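PDB 7BTG: GEO10716p1 from Drosophila melanogaster, which probably removes phosphate from phosphoarginine in proteins, as a member of the low molecular weight protein tyrosine phosphatase family. Local coordinates for residues E18-L21 with K22-V26. The protein carries 1 engineered substitution. Sequence-based numbering, arbitrary orientation.
Sequences EAIL and KHLVV. With PO4 (phosphate ion), chain C.
Within helix 13-27, the crossover helix of the beta-alpha-beta unit that links strands 2-7 and 34-39, E18 and K22 form an i, i+4 salt bridge one turn apart. The two chains travel alongside one another, each drawn out straight past CG, with E18 CG 4.0 Å from K22 CD. K22 NZ reaches E18 OE2 at 3.0 Å on the anti lone pair, the one turned away from OE1, while OE1 is hydrogen-bonded to S37 OG on strand 34-39. O1 of a phosphate ion, probably a crystallisation additive, accepts a weak hydrogen bond from K22 NZ (3.2 Å), and H66 ND1 is also hydrogen-bonded to the ion. Phosphate O2 lies 3.1 Å from E18 OE2. Farther along, L21 CD1 and V25 CG1 meet at 4.1 Å. I20 CG2 and L24 CD1 touch at 4.3 Å, on the flank packed against helix 133-154. Main-chain hydrogen bonds such as K22 N to E18 O and L24 N to I20 O, 3.0 Å each, join the turns. With one carboxylate oxygen held by S37 and the other by K22, the E18 carboxylate is restrained in its rotation, and K22 NZ, bonded to both carboxylate and phosphate, probably eases their repulsion.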
ATOM      1  N   GLU A  18       4.012   0.586  -2.815  1.00 33.03           N
ATOM      2  CA  GLU A  18       5.214   1.231  -2.299  1.00 32.55           C
ATOM      3  C   GLU A  18       6.077   1.780  -3.425  1.00 35.37           C
ATOM      4  O   GLU A  18       6.517   2.932  -3.382  1.00 38.31           O
ATOM      5  CB  GLU A  18       6.025   0.258  -1.457  1.00 33.77           C
ATOM      6  CG  GLU A  18       7.318   0.881  -0.962  1.00 34.92           C
ATOM      7  CD  GLU A  18       8.154  -0.114  -0.203  1.00 36.27           C
ATOM      8  OE1 GLU A  18       7.623  -1.196   0.096  1.00 32.57           O
ATOM      9  OE2 GLU A  18       9.331   0.184   0.095  1.00 38.87           O
ATOM     10  N   ALA A  19       6.323   0.967  -4.446  1.00 33.99           N
ATOM     11  CA  ALA A  19       7.206   1.380  -5.529  1.00 33.01           C
ATOM     12  C   ALA A  19       6.575   2.487  -6.373  1.00 38.47           C
ATOM     13  O   ALA A  19       7.270   3.415  -6.811  1.00 36.45           O
ATOM     14  CB  ALA A  19       7.542   0.172  -6.398  1.00 30.07           C
ATOM     15  N   ILE A  20       5.259   2.396  -6.605  1.00 33.16           N
ATOM     16  CA  ILE A  20       4.535   3.396  -7.390  1.00 32.11           C
ATOM     17  C   ILE A  20       4.612   4.767  -6.729  1.00 37.53           C
ATOM     18  O   ILE A  20       4.935   5.774  -7.373  1.00 36.61           O
ATOM     19  CB  ILE A  20       3.072   2.964  -7.582  1.00 35.12           C
ATOM     20  CG1 ILE A  20       2.957   2.010  -8.767  1.00 32.92           C
ATOM     21  CG2 ILE A  20       2.165   4.188  -7.740  1.00 34.03           C
ATOM     22  CD1 ILE A  20       1.619   1.321  -8.867  1.00 31.51           C
ATOM     23  N   LEU A  21       4.295   4.829  -5.437  1.00 34.52           N
ATOM     24  CA  LEU A  21       4.314   6.103  -4.738  1.00 33.83           C
ATOM     25  C   LEU A  21       5.734   6.626  -4.612  1.00 40.91           C
ATOM     26  O   LEU A  21       5.962   7.843  -4.662  1.00 36.51           O
ATOM     27  CB  LEU A  21       3.679   5.963  -3.354  1.00 31.57           C
ATOM     28  CG  LEU A  21       3.657   7.292  -2.607  1.00 28.32           C
ATOM     29  CD1 LEU A  21       2.874   8.284  -3.456  1.00 32.96           C
ATOM     30  CD2 LEU A  21       3.075   7.173  -1.199  1.00 25.09           C
ATOM     31  N   LYS A  22       6.698   5.717  -4.428  1.00 33.90           N
ATOM     32  CA  LYS A  22       8.100   6.120  -4.429  1.00 42.03           C
ATOM     33  C   LYS A  22       8.471   6.824  -5.732  1.00 42.34           C
ATOM     34  O   LYS A  22       9.174   7.843  -5.713  1.00 41.03           O
ATOM     35  CB  LYS A  22       9.002   4.909  -4.196  1.00 35.18           C
ATOM     36  CG  LYS A  22       9.442   4.753  -2.757  1.00 41.91           C
ATOM     37  CD  LYS A  22      10.092   3.395  -2.492  1.00 41.86           C
ATOM     38  CE  LYS A  22      10.573   3.320  -1.042  1.00 31.24           C
ATOM     39  NZ  LYS A  22      11.410   2.119  -0.803  1.00 38.54           N
ATOM     40  N   HIS A  23       7.993   6.302  -6.870  1.00 37.42           N
ATOM     41  CA  HIS A  23       8.247   6.938  -8.157  1.00 43.87           C
ATOM     42  C   HIS A  23       7.567   8.298  -8.242  1.00 45.04           C
ATOM     43  O   HIS A  23       8.198   9.296  -8.606  1.00 45.56           O
ATOM     44  CB  HIS A  23       7.779   6.040  -9.299  1.00 36.68           C
ATOM     45  CG  HIS A  23       8.082   6.587 -10.665  1.00 50.59           C
ATOM     46  ND1 HIS A  23       9.341   7.014 -11.037  1.00 51.27           N
ATOM     47  CD2 HIS A  23       7.286   6.783 -11.747  1.00 53.77           C
ATOM     48  CE1 HIS A  23       9.309   7.445 -12.287  1.00 47.58           C
ATOM     49  NE2 HIS A  23       8.075   7.316 -12.740  1.00 50.56           N
ATOM     50  N   LEU A  24       6.283   8.359  -7.887  1.00 37.43           N
ATOM     51  CA  LEU A  24       5.558   9.621  -7.954  1.00 39.27           C
ATOM     52  C   LEU A  24       6.273  10.728  -7.186  1.00 44.21           C
ATOM     53  O   LEU A  24       6.389  11.853  -7.689  1.00 46.15           O
ATOM     54  CB  LEU A  24       4.130   9.436  -7.438  1.00 31.00           C
ATOM     55  CG  LEU A  24       3.194   8.657  -8.363  1.00 36.07           C
ATOM     56  CD1 LEU A  24       1.847   8.450  -7.680  1.00 37.30           C
ATOM     57  CD2 LEU A  24       3.008   9.355  -9.727  1.00 37.90           C
ATOM     58  N   VAL A  25       6.777  10.438  -5.979  1.00 40.71           N
ATOM     59  CA  VAL A  25       7.354  11.516  -5.181  1.00 46.09           C
ATOM     60  C   VAL A  25       8.687  11.985  -5.731  1.00 49.27           C
ATOM     61  O   VAL A  25       9.094  13.116  -5.445  1.00 48.96           O
ATOM     62  CB  VAL A  25       7.544  11.163  -3.692  1.00 45.51           C
ATOM     63  CG1 VAL A  25       6.337  10.424  -3.138  1.00 39.04           C
ATOM     64  CG2 VAL A  25       8.842  10.417  -3.468  1.00 46.31           C
ATOM     65  N   VAL A  26       9.396  11.156  -6.502  1.00 52.66           N
ATOM     66  CA  VAL A  26      10.595  11.671  -7.153  1.00 47.65           C
ATOM     67  C   VAL A  26      10.218  12.433  -8.424  1.00 52.76           C
ATOM     68  O   VAL A  26      10.744  13.521  -8.680  1.00 54.98           O
ATOM     69  CB  VAL A  26      11.617  10.543  -7.418  1.00 50.06           C
ATOM     70  CG1 VAL A  26      11.811   9.705  -6.176  1.00 49.67           C
ATOM     71  CG2 VAL A  26      11.244   9.669  -8.607  1.00 51.97           C
TER
HETATM   72  P   PO4 C 202      12.293  -1.271   1.256  1.00 57.28           P
HETATM   73  O1  PO4 C 202      12.905   0.114   1.211  1.00 61.76           O
HETATM   74  O2  PO4 C 202      11.805  -1.693  -0.118  1.00 46.80           O
HETATM   75  O3  PO4 C 202      13.352  -2.246   1.701  1.00 65.85           O
HETATM   76  O4  PO4 C 202      11.195  -1.276   2.314  1.00 51.23           O